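Local coordinates for DUF176 (Nitrosomonas europaea, PDB 2OMO), which is a putative antibiotic biosynthesis monooxygenase, a small homodimeric protein that may act as an oxidoreductase, at residues K41-M46 with D98-W103. Residues are numbered along the deposited sequence; the frame is centred on the assembly and turned at random.
Sequences KEATRM and DTVADW
A43 pushes its methyl between three side chains of the facing segment, T99, V100 and W103, and is the one residue of 41-46 whose side chain touches 98-103. A43 CB lies 3.9 Å from both V100 CG1 and W103 CZ3. T99 CG2 is a little further from A43 CB, at 4.1 Å. The A43 methyl meets the indole at the edge of the six-membered ring, near the ring plane, rather than over a face. One face of that indole is laid against its own chain: T99 O stands 3.6 Å above the plane of the W103 ring, over its centre, and V100 CA sits nearer the rim. A backbone bond from W103 N to V100 O, 2.8 Å long, closes the turn that brings the ring back under T99. The small alanine lets the backbones come close, A43 CA and T99 CA being 7.3 Å apart. Helices 37-51 and 91-100 thus meet beside the four-stranded antiparallel sheet of an ABM-family ferredoxin-like fold, where T44, next to A43, turns its side chain onto I62 and L74 of the strands. At T99, OG1 sits beside the backbone N (chi1 -59°), which puts CG2 anti to that N and against A43, while OG1 hydrogen-bonds to T95 O one turn back in its own helix. V100, buried, directs CG1 at A43 and also packs on F40 of helix 37-51. A polar link between the helices runs from T44 OG1 to W96 NE1; T44 OG1 also bonds to F40 O, one turn back in its own helix. Beyond A43, W103 rests on A39 and K36, and its backbone is hydrogen-bonded to K33.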
# COMPACT_ATOMS: atom_id res chain seq x y z
N LYS A 41 -17.30 5.14 -2.98
CA LYS A 41 -16.35 6.21 -2.64
C LYS A 41 -16.84 7.05 -1.49
O LYS A 41 -16.08 7.42 -0.59
CB LYS A 41 -16.04 7.12 -3.84
CG LYS A 41 -15.33 6.36 -4.97
CD LYS A 41 -14.85 7.27 -6.11
CE LYS A 41 -15.83 8.29 -6.56
NZ LYS A 41 -15.28 9.00 -7.75
N GLU A 42 -18.14 7.36 -1.50
CA GLU A 42 -18.68 8.25 -0.50
C GLU A 42 -18.68 7.57 0.88
O GLU A 42 -18.34 8.18 1.88
CB GLU A 42 -20.09 8.68 -0.94
CG GLU A 42 -20.98 9.32 0.10
CD GLU A 42 -22.32 9.72 -0.57
OE1 GLU A 42 -22.98 8.83 -1.16
OE2 GLU A 42 -22.67 10.91 -0.54
N ALA A 43 -19.10 6.32 0.91
CA ALA A 43 -19.12 5.53 2.14
C ALA A 43 -17.69 5.36 2.67
O ALA A 43 -17.45 5.47 3.88
CB ALA A 43 -19.80 4.17 1.90
N THR A 44 -16.74 5.13 1.76
CA THR A 44 -15.36 4.91 2.18
C THR A 44 -14.70 6.23 2.64
O THR A 44 -13.81 6.21 3.50
CB THR A 44 -14.56 4.19 1.05
OG1 THR A 44 -15.27 3.01 0.68
CG2 THR A 44 -13.15 3.83 1.52
N ARG A 45 -15.16 7.36 2.12
CA ARG A 45 -14.68 8.68 2.58
C ARG A 45 -14.91 8.81 4.09
O ARG A 45 -14.03 9.25 4.84
CB ARG A 45 -15.40 9.81 1.82
CG ARG A 45 -14.98 11.23 2.24
CD ARG A 45 -15.82 12.30 1.51
NE ARG A 45 -16.20 13.41 2.38
CZ ARG A 45 -17.46 13.77 2.64
NH1 ARG A 45 -17.70 14.80 3.45
NH2 ARG A 45 -18.48 13.12 2.10
N MSE A 46 -16.12 8.44 4.52
CA MSE A 46 -16.51 8.54 5.91
C MSE A 46 -15.65 7.65 6.78
O MSE A 46 -15.22 8.06 7.88
CB MSE A 46 -17.98 8.13 6.05
CG MSE A 46 -18.86 8.79 5.02
SE MSE A 46 -19.15 10.65 5.45
CE MSE A 46 -17.62 11.51 4.66
N ASP A 98 -21.40 -2.75 6.86
CA ASP A 98 -22.83 -2.97 6.57
C ASP A 98 -23.30 -2.22 5.33
O ASP A 98 -24.09 -2.75 4.55
CB ASP A 98 -23.69 -2.57 7.76
CG ASP A 98 -23.48 -3.45 8.96
OD1 ASP A 98 -22.71 -4.45 8.86
OD2 ASP A 98 -24.11 -3.16 10.01
N THR A 99 -22.82 -0.99 5.15
CA THR A 99 -23.24 -0.14 4.03
C THR A 99 -22.81 -0.67 2.64
O THR A 99 -23.64 -0.71 1.69
CB THR A 99 -22.78 1.31 4.26
OG1 THR A 99 -23.35 1.78 5.49
CG2 THR A 99 -23.26 2.25 3.14
N VAL A 100 -21.56 -1.11 2.55
CA VAL A 100 -21.01 -1.46 1.26
C VAL A 100 -21.26 -2.94 0.93
O VAL A 100 -21.01 -3.39 -0.18
CB VAL A 100 -19.49 -1.11 1.17
CG1 VAL A 100 -19.22 0.37 1.52
CG2 VAL A 100 -18.66 -2.04 2.07
N ALA A 101 -21.78 -3.70 1.89
CA ALA A 101 -21.92 -5.16 1.71
C ALA A 101 -22.57 -5.50 0.34
O ALA A 101 -22.03 -6.30 -0.46
CB ALA A 101 -22.71 -5.75 2.86
N ASP A 102 -23.69 -4.84 0.05
CA ASP A 102 -24.47 -5.13 -1.14
C ASP A 102 -23.88 -4.54 -2.42
O ASP A 102 -24.40 -4.82 -3.52
CB ASP A 102 -25.92 -4.66 -0.95
CG ASP A 102 -26.65 -5.49 0.10
OD1 ASP A 102 -26.31 -6.68 0.24
OD2 ASP A 102 -27.56 -4.94 0.76
N TRP A 103 -22.82 -3.74 -2.28
CA TRP A 103 -22.22 -3.10 -3.44
C TRP A 103 -20.98 -3.82 -3.90
O TRP A 103 -20.40 -3.47 -4.93
CB TRP A 103 -21.88 -1.63 -3.17
CG TRP A 103 -23.06 -0.76 -2.64
CD1 TRP A 103 -24.42 -0.99 -2.77
CD2 TRP A 103 -22.93 0.44 -1.88
NE1 TRP A 103 -25.13 0.00 -2.13
CE2 TRP A 103 -24.24 0.90 -1.59
CE3 TRP A 103 -21.84 1.19 -1.42
CZ2 TRP A 103 -24.49 2.07 -0.86
CZ3 TRP A 103 -22.10 2.36 -0.69
CH2 TRP A 103 -23.40 2.78 -0.42